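PDB 4Y68: putative nisin-resistance protein, which probably cleaves the lantibiotic nisin as a peptidase of family S41, protecting the streptococcus that carries it. Local coordinates for residues Leu40-Glu44 with Arg59-Glu63; Gln54-Ile58 with Glu81-Gly86. One frame throughout, in Å; residues are numbered along the deposited sequence.

Interaction 1 of 2, residues Leu40-Glu44 with Arg59-Glu63; sequences LDRVE and RQRSE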
ATOM      1  N   LEU A  40      -3.698  -4.937  22.199  1.00 22.07           N
ATOM      2  CA  LEU A  40      -5.145  -5.120  22.247  1.00 24.11           C
ATOM      3  C   LEU A  40      -5.868  -3.768  22.314  1.00 23.81           C
ATOM      4  O   LEU A  40      -6.870  -3.568  21.624  1.00 22.07           O
ATOM      5  CB  LEU A  40      -5.532  -6.028  23.433  1.00 20.80           C
ATOM      6  CG  LEU A  40      -5.019  -7.477  23.339  1.00 19.30           C
ATOM      7  CD1 LEU A  40      -5.345  -8.271  24.601  1.00 23.23           C
ATOM      8  CD2 LEU A  40      -5.582  -8.213  22.094  1.00 19.99           C
ATOM      9  N   ASP A  41      -5.349  -2.832  23.105  1.00 23.03           N
ATOM     10  CA  ASP A  41      -5.925  -1.491  23.155  1.00 20.45           C
ATOM     11  C   ASP A  41      -5.960  -0.824  21.764  1.00 23.23           C
ATOM     12  O   ASP A  41      -6.987  -0.271  21.363  1.00 21.74           O
ATOM     13  CB  ASP A  41      -5.139  -0.598  24.132  1.00 26.84           C
ATOM     14  CG  ASP A  41      -5.382  -0.957  25.599  1.00 29.65           C
ATOM     15  OD1 ASP A  41      -6.446  -1.515  25.939  1.00 30.41           O
ATOM     16  OD2 ASP A  41      -4.506  -0.662  26.423  1.00 28.00           O
ATOM     17  N   ARG A  42      -4.845  -0.877  21.034  1.00 21.93           N
ATOM     18  CA  ARG A  42      -4.774  -0.270  19.700  1.00 22.62           C
ATOM     19  C   ARG A  42      -5.748  -0.913  18.755  1.00 22.00           C
ATOM     20  O   ARG A  42      -6.447  -0.233  18.005  1.00 20.95           O
ATOM     21  CB  ARG A  42      -3.377  -0.403  19.093  1.00 23.82           C
ATOM     22  CG  ARG A  42      -2.377   0.532  19.646  1.00 33.92           C
ATOM     23  CD  ARG A  42      -2.577   1.955  19.131  1.00 34.27           C
ATOM     24  NE  ARG A  42      -1.513   2.787  19.677  1.00 35.25           N
ATOM     25  CZ  ARG A  42      -1.607   4.092  19.890  1.00 38.78           C
ATOM     26  NH1 ARG A  42      -2.730   4.742  19.590  1.00 38.13           N
ATOM     27  NH2 ARG A  42      -0.573   4.742  20.408  1.00 42.10           N
ATOM     28  N   VAL A  43      -5.769  -2.242  18.781  1.00 21.00           N
ATOM     29  CA  VAL A  43      -6.658  -2.987  17.911  1.00 20.14           C
ATOM     30  C   VAL A  43      -8.088  -2.573  18.182  1.00 22.00           C
ATOM     31  O   VAL A  43      -8.832  -2.254  17.248  1.00 21.38           O
ATOM     32  CB  VAL A  43      -6.485  -4.498  18.096  1.00 21.33           C
ATOM     33  CG1 VAL A  43      -7.596  -5.257  17.362  1.00 22.38           C
ATOM     34  CG2 VAL A  43      -5.115  -4.919  17.602  1.00 15.04           C
ATOM     35  N   GLU A  44      -8.464  -2.529  19.461  1.00 22.32           N
ATOM     36  CA  GLU A  44      -9.807  -2.098  19.809  1.00 24.10           C
ATOM     37  C   GLU A  44     -10.053  -0.632  19.389  1.00 23.83           C
ATOM     38  O   GLU A  44     -11.143  -0.276  18.913  1.00 23.06           O
ATOM     39  CB  GLU A  44     -10.082  -2.287  21.315  1.00 25.85           C
ATOM     40  CG  GLU A  44     -11.450  -1.767  21.723  1.00 27.42           C
ATOM     41  CD  GLU A  44     -12.131  -2.532  22.874  1.00 41.39           C
ATOM     42  OE1 GLU A  44     -11.767  -3.695  23.214  1.00 36.53           O
ATOM     43  OE2 GLU A  44     -13.081  -1.950  23.441  1.00 54.96           O
ATOM     44  N   ARG A  59     -10.818 -11.291  22.800  1.00 25.11           N
ATOM     45  CA  ARG A  59      -9.954 -10.401  23.554  1.00 26.18           C
ATOM     46  C   ARG A  59      -9.760 -10.911  24.987  1.00 30.02           C
ATOM     47  O   ARG A  59      -8.636 -10.932  25.503  1.00 28.01           O
ATOM     48  CB  ARG A  59     -10.507  -8.972  23.579  1.00 22.55           C
ATOM     49  CG  ARG A  59      -9.860  -8.137  24.672  1.00 27.53           C
ATOM     50  CD  ARG A  59     -10.101  -6.635  24.557  1.00 25.87           C
ATOM     51  NE  ARG A  59      -9.018  -5.894  25.208  1.00 26.14           N
ATOM     52  CZ  ARG A  59      -8.876  -4.569  25.154  1.00 28.89           C
ATOM     53  NH1 ARG A  59      -9.764  -3.828  24.506  1.00 26.14           N
ATOM     54  NH2 ARG A  59      -7.848  -3.982  25.749  1.00 26.11           N
ATOM     55  N   GLN A  60     -10.855 -11.311  25.629  1.00 28.79           N
ATOM     56  CA  GLN A  60     -10.782 -11.864  26.980  1.00 33.23           C
ATOM     57  C   GLN A  60      -9.885 -13.093  26.994  1.00 31.05           C
ATOM     58  O   GLN A  60      -9.017 -13.227  27.855  1.00 32.53           O
ATOM     59  CB  GLN A  60     -12.185 -12.202  27.511  1.00 33.12           C
ATOM     60  CG  GLN A  60     -12.208 -13.068  28.778  1.00 40.78           C
ATOM     61  CD  GLN A  60     -12.219 -14.579  28.484  1.00 44.61           C
ATOM     62  OE1 GLN A  60     -12.622 -15.028  27.391  1.00 41.40           O
ATOM     63  NE2 GLN A  60     -11.775 -15.368  29.462  1.00 44.52           N
ATOM     64  N   ARG A  61     -10.071 -13.980  26.022  1.00 32.26           N
ATOM     65  CA  ARG A  61      -9.252 -15.184  25.957  1.00 33.33           C
ATOM     66  C   ARG A  61      -7.779 -14.826  25.793  1.00 34.69           C
ATOM     67  O   ARG A  61      -6.884 -15.500  26.316  1.00 31.79           O
ATOM     68  CB  ARG A  61      -9.697 -16.088  24.810  1.00 33.66           C
ATOM     69  CG  ARG A  61      -8.827 -17.330  24.691  1.00 41.47           C
ATOM     70  CD  ARG A  61      -9.451 -18.404  23.795  1.00 50.06           C
ATOM     71  NE  ARG A  61      -9.643 -17.942  22.425  1.00 41.46           N
ATOM     72  CZ  ARG A  61     -10.827 -17.720  21.870  1.00 43.70           C
ATOM     73  NH1 ARG A  61     -11.938 -17.934  22.556  1.00 45.26           N
ATOM     74  NH2 ARG A  61     -10.899 -17.294  20.619  1.00 45.58           N
ATOM     75  N   SER A  62      -7.530 -13.750  25.054  1.00 30.10           N
ATOM     76  CA  SER A  62      -6.170 -13.315  24.807  1.00 29.97           C
ATOM     77  C   SER A  62      -5.528 -12.742  26.083  1.00 28.73           C
ATOM     78  O   SER A  62      -4.392 -13.057  26.425  1.00 28.86           O
ATOM     79  CB  SER A  62      -6.181 -12.287  23.678  1.00 31.15           C
ATOM     80  OG  SER A  62      -4.885 -11.801  23.450  1.00 33.93           O
ATOM     81  N   GLU A  63      -6.279 -11.908  26.796  1.00 30.56           N
ATOM     82  CA  GLU A  63      -5.827 -11.366  28.082  1.00 33.15           C
ATOM     83  C   GLU A  63      -5.522 -12.458  29.119  1.00 30.62           C
ATOM     84  O   GLU A  63      -4.576 -12.341  29.897  1.00 30.23           O
ATOM     85  CB  GLU A  63      -6.871 -10.396  28.632  1.00 28.02           C
ATOM     86  CG  GLU A  63      -6.979  -9.141  27.809  1.00 28.55           C
ATOM     87  CD  GLU A  63      -8.209  -8.348  28.119  1.00 30.91           C
ATOM     88  OE1 GLU A  63      -9.084  -8.890  28.815  1.00 35.95           O
ATOM     89  OE2 GLU A  63      -8.311  -7.185  27.665  1.00 33.63           O
TER
HETATM   90  O   HOH W   1      -9.536  -1.041  24.735  1.00 31.75           O

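Interaction 2 of 2, residues Gln54-Ile58 with Glu81-Gly86; sequences QWQII and EAVRYG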
ATOM      1  N   GLN A  54     -18.365 -11.296  19.630  1.00 30.26           N
ATOM      2  CA  GLN A  54     -17.235 -12.164  19.293  1.00 30.54           C
ATOM      3  C   GLN A  54     -15.889 -11.495  19.620  1.00 32.41           C
ATOM      4  O   GLN A  54     -14.938 -12.169  20.018  1.00 29.97           O
ATOM      5  CB  GLN A  54     -17.270 -12.571  17.824  1.00 33.66           C
ATOM      6  CG  GLN A  54     -18.579 -13.199  17.403  1.00 41.42           C
ATOM      7  CD  GLN A  54     -18.940 -14.386  18.281  1.00 47.37           C
ATOM      8  OE1 GLN A  54     -18.075 -15.198  18.629  1.00 47.37           O
ATOM      9  NE2 GLN A  54     -20.216 -14.481  18.665  1.00 38.85           N
ATOM     10  N   TRP A  55     -15.799 -10.177  19.456  1.00 30.39           N
ATOM     11  CA  TRP A  55     -14.527  -9.500  19.697  1.00 26.95           C
ATOM     12  C   TRP A  55     -14.067  -9.634  21.141  1.00 28.39           C
ATOM     13  O   TRP A  55     -12.933 -10.000  21.390  1.00 28.40           O
ATOM     14  CB  TRP A  55     -14.617  -8.024  19.335  1.00 27.33           C
ATOM     15  CG  TRP A  55     -13.559  -7.213  20.006  1.00 25.35           C
ATOM     16  CD1 TRP A  55     -13.742  -6.262  20.986  1.00 25.14           C
ATOM     17  CD2 TRP A  55     -12.138  -7.290  19.774  1.00 20.87           C
ATOM     18  NE1 TRP A  55     -12.523  -5.740  21.353  1.00 24.73           N
ATOM     19  CE2 TRP A  55     -11.526  -6.347  20.624  1.00 20.90           C
ATOM     20  CE3 TRP A  55     -11.329  -8.063  18.920  1.00 19.55           C
ATOM     21  CZ2 TRP A  55     -10.134  -6.149  20.649  1.00 23.53           C
ATOM     22  CZ3 TRP A  55      -9.956  -7.873  18.945  1.00 21.64           C
ATOM     23  CH2 TRP A  55      -9.368  -6.930  19.810  1.00 23.17           C
ATOM     24  N   GLN A  56     -14.910  -9.299  22.112  1.00 30.78           N
ATOM     25  CA  GLN A  56     -14.536  -9.632  23.493  1.00 33.74           C
ATOM     26  C   GLN A  56     -14.842 -11.089  23.566  1.00 31.08           C
ATOM     27  O   GLN A  56     -15.720 -11.521  22.873  1.00 39.19           O
ATOM     28  CB  GLN A  56     -15.324  -8.839  24.513  1.00 38.48           C
ATOM     29  CG  GLN A  56     -16.785  -9.008  24.348  1.00 39.93           C
ATOM     30  CD  GLN A  56     -17.448  -7.713  23.978  1.00 46.74           C
ATOM     31  OE1 GLN A  56     -16.776  -6.674  23.877  1.00 47.35           O
ATOM     32  NE2 GLN A  56     -18.781  -7.752  23.776  1.00 42.00           N
ATOM     33  N   ILE A  57     -14.142 -11.858  24.370  1.00 38.05           N
ATOM     34  CA  ILE A  57     -14.161 -13.341  24.238  1.00 32.83           C
ATOM     35  C   ILE A  57     -12.865 -13.674  23.593  1.00 28.15           C
ATOM     36  O   ILE A  57     -12.010 -14.280  24.230  1.00 33.98           O
ATOM     37  CB  ILE A  57     -15.300 -13.976  23.366  1.00 35.46           C
ATOM     38  CG1 ILE A  57     -16.679 -13.880  24.032  1.00 37.72           C
ATOM     39  CG2 ILE A  57     -14.994 -15.459  23.066  1.00 25.67           C
ATOM     40  CD1 ILE A  57     -17.819 -14.304  23.099  1.00 34.34           C
ATOM     41  N   ILE A  58     -12.707 -13.266  22.327  1.00 30.24           N
ATOM     42  CA  ILE A  58     -11.394 -13.373  21.698  1.00 30.70           C
ATOM     43  C   ILE A  58     -10.418 -12.522  22.497  1.00 28.46           C
ATOM     44  O   ILE A  58      -9.343 -12.993  22.882  1.00 29.91           O
ATOM     45  CB  ILE A  58     -11.397 -12.941  20.226  1.00 31.70           C
ATOM     46  CG1 ILE A  58     -12.074 -14.006  19.365  1.00 30.57           C
ATOM     47  CG2 ILE A  58      -9.971 -12.756  19.733  1.00 29.73           C
ATOM     48  CD1 ILE A  58     -12.374 -13.526  17.921  1.00 29.51           C
ATOM     49  N   GLU A  81      -4.586 -13.915  17.126  1.00 29.80           N
ATOM     50  CA  GLU A  81      -5.992 -14.162  16.774  1.00 28.88           C
ATOM     51  C   GLU A  81      -6.778 -12.853  16.874  1.00 23.30           C
ATOM     52  O   GLU A  81      -7.600 -12.535  16.024  1.00 26.12           O
ATOM     53  CB  GLU A  81      -6.614 -15.246  17.676  1.00 26.46           C
ATOM     54  CG  GLU A  81      -8.089 -15.515  17.388  1.00 30.66           C
ATOM     55  CD  GLU A  81      -8.799 -16.411  18.423  1.00 37.98           C
ATOM     56  OE1 GLU A  81      -8.384 -16.492  19.608  1.00 34.76           O
ATOM     57  OE2 GLU A  81      -9.806 -17.033  18.028  1.00 42.29           O
ATOM     58  N   ALA A  82      -6.496 -12.093  17.920  1.00 23.28           N
ATOM     59  CA  ALA A  82      -7.159 -10.823  18.166  1.00 25.18           C
ATOM     60  C   ALA A  82      -6.848  -9.820  17.057  1.00 23.19           C
ATOM     61  O   ALA A  82      -7.725  -9.110  16.598  1.00 21.85           O
ATOM     62  CB  ALA A  82      -6.733 -10.265  19.532  1.00 22.68           C
ATOM     63  N   VAL A  83      -5.590  -9.764  16.637  1.00 24.95           N
ATOM     64  CA  VAL A  83      -5.203  -8.865  15.558  1.00 23.14           C
ATOM     65  C   VAL A  83      -5.900  -9.262  14.270  1.00 22.02           C
ATOM     66  O   VAL A  83      -6.489  -8.426  13.588  1.00 23.06           O
ATOM     67  CB  VAL A  83      -3.672  -8.851  15.349  1.00 20.60           C
ATOM     68  CG1 VAL A  83      -3.301  -8.065  14.102  1.00 21.57           C
ATOM     69  CG2 VAL A  83      -2.986  -8.233  16.558  1.00 20.48           C
ATOM     70  N   ARG A  84      -5.843 -10.546  13.946  1.00 22.75           N
ATOM     71  CA  ARG A  84      -6.461 -11.056  12.729  1.00 24.85           C
ATOM     72  C   ARG A  84      -7.976 -10.851  12.745  1.00 26.04           C
ATOM     73  O   ARG A  84      -8.564 -10.546  11.716  1.00 27.62           O
ATOM     74  CB  ARG A  84      -6.121 -12.545  12.543  1.00 27.78           C
ATOM     75  CG  ARG A  84      -6.896 -13.249  11.431  1.00 34.87           C
ATOM     76  CD  ARG A  84      -6.793 -12.495  10.107  1.00 36.33           C
ATOM     77  NE  ARG A  84      -7.475 -13.159   9.001  1.00 31.70           N
ATOM     78  CZ  ARG A  84      -8.738 -12.928   8.653  1.00 36.62           C
ATOM     79  NH1 ARG A  84      -9.466 -12.062   9.346  1.00 37.91           N
ATOM     80  NH2 ARG A  84      -9.281 -13.566   7.623  1.00 32.88           N
ATOM     81  N   TYR A  85      -8.608 -10.982  13.910  1.00 25.57           N
ATOM     82  CA  TYR A  85     -10.058 -10.803  13.975  1.00 25.07           C
ATOM     83  C   TYR A  85     -10.402  -9.326  13.980  1.00 25.52           C
ATOM     84  O   TYR A  85     -11.288  -8.881  13.244  1.00 23.09           O
ATOM     85  CB  TYR A  85     -10.678 -11.483  15.212  1.00 25.22           C
ATOM     86  CG  TYR A  85     -12.180 -11.308  15.240  1.00 28.29           C
ATOM     87  CD1 TYR A  85     -12.747 -10.160  15.780  1.00 27.72           C
ATOM     88  CD2 TYR A  85     -13.040 -12.270  14.670  1.00 30.89           C
ATOM     89  CE1 TYR A  85     -14.130  -9.956  15.766  1.00 28.48           C
ATOM     90  CE2 TYR A  85     -14.441 -12.084  14.658  1.00 27.07           C
ATOM     91  CZ  TYR A  85     -14.969 -10.923  15.214  1.00 33.88           C
ATOM     92  OH  TYR A  85     -16.321 -10.700  15.227  1.00 28.36           O
ATOM     93  N   GLY A  86      -9.686  -8.570  14.809  1.00 23.33           N
ATOM     94  CA  GLY A  86     -10.019  -7.179  15.053  1.00 23.62           C
ATOM     95  C   GLY A  86      -9.704  -6.308  13.867  1.00 20.94           C
ATOM     96  O   GLY A  86     -10.345  -5.286  13.644  1.00 22.56           O
TER
HETATM   97  O   HOH W   2     -17.419  -9.033  17.189  1.00 30.88           O
HETATM   98  O   HOH W   3      -7.780 -14.592  21.392  1.00 31.29           O

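Interaction 1 of 2, residues Leu40-Glu44 with Arg59-Glu63
Arg59 reaches across from one helix to a nearly antiparallel neighbour and meets Asp41 and Glu44 there, the centre of a four-residue salt-bridge network in the N-terminal helical bundle. The short axes of 40-44 and 59-63 run at 168° and come no nearer than 12.1 Å, a gap that a long arginine can span. Arg59 leaves its backbone with CG anti to N (chi1 163°) and continues extended to NE, which carries the charged group over to the other helix. Its CB and CG stay on the home side; CD is the first atom to come near the partner helix, approaching the carboxylate of Glu44. NE turns back to its own helix and donates to Glu63 OE2 at 2.9 Å, one turn further on, with the oxygen tilted from the guanidinium plane. At the tip the two terminal nitrogens part company. NH2 gives a hydrogen bond of 2.8 Å to Asp41 OD1, which lies almost in the guanidinium plane, although the two flat groups are turned 64° apart. NH1 forms a salt bridge with Glu44 OE1, modelled so short that its exact length is doubtful, and also bonds to a water that makes a weak second bond to Asp41 OD1. Asp41 and Glu44 grip the guanidinium at its edge; with Glu63 they probably limit its rotation, and the positive charge probably offsets the carboxylates' mutual repulsion. Leu40 suits the buried side of this network: its CB lies over one face of the guanidinium, 3.9 Å from Arg59 NH2, while its branched end reaches between Ser62 and Glu63 and also touches Val79 and Ala82 of helix 72-87. Ser62, small enough to sit close to that end, places OG 3.7 Å from Leu40 CD1, the same methyl that rests on Glu63 CG.

Interaction 2 of 2, residues Gln54-Ile58 with Glu81-Gly86
Trp55 and Ile58 of segment 54-58 face one side of helix 72-87, with CA atoms 6.9 Å apart for Trp55 and Gly86 and 6.1 Å for Ile58 and Ala82. The small side chain of Ala82 is consistent with the close approach of the second pair, Ile58 CG2 coming to 3.8 Å from Ala82 CA. The other branch of Ile58 runs out along CG1, and its terminal CD1 sits over a face of the Tyr85 ring, offset toward the CG-CD2 side of the rim, 3.8 Å from the centroid and 27° off the normal, a CH-pi contact. Tyr85 has CG anti to its N (chi1 -179°), a setting that swings the ring out from helix 72-87 to receive this methyl, while CD1 on its rim meets Trp55 CE3. The indole comes in by its edge: CZ3 points at Ala82 O in the ring plane, 3.5 Å away, and packs on Gly86 CA, where the absence of a side chain admits the large ring. Its N-H probably serves Glu44. Waters serve the polar margins. One is held by Tyr85 OH and weakly by Trp55 N; another donates to both Ile58 O and Glu81 OE1, each at 2.7 Å. Glu81 crosses Ile58 obliquely, its CG and carboxylate end near the Ile58 branches, and its charge pairs with Arg61. With Trp55, Ala82 and Gly86 buried and Ile58 and Tyr85 closing the contact toward its polar margin, this is the helix-helix packing typical of a small bundle, here joining helices 55-66 and 72-87.

Interactions 1 and 2 lie with their centres about 7 Å apart and share helix 55-66, which turns one side to helix 32-46 and another to helix 72-87. Polar and apolar links tie them together: Glu44 OE1 is 2.9 Å from Trp55 NE1, a probable hydrogen bond, and Arg61 NH2 forms a 2.8 Å salt bridge with Glu81 OE2. Between them, Leu40 CD2 packs 3.5 Å from Ala82 CB, and Val43 CG1 lies equally close to Trp55 CH2. Together, residues 40-44, 59-63, 54-58 and 81-86 join three helices into one N-terminal bundle; the centres of interactions 1 and 2 lie about 25 Å and 24 Å from the centre of the chain.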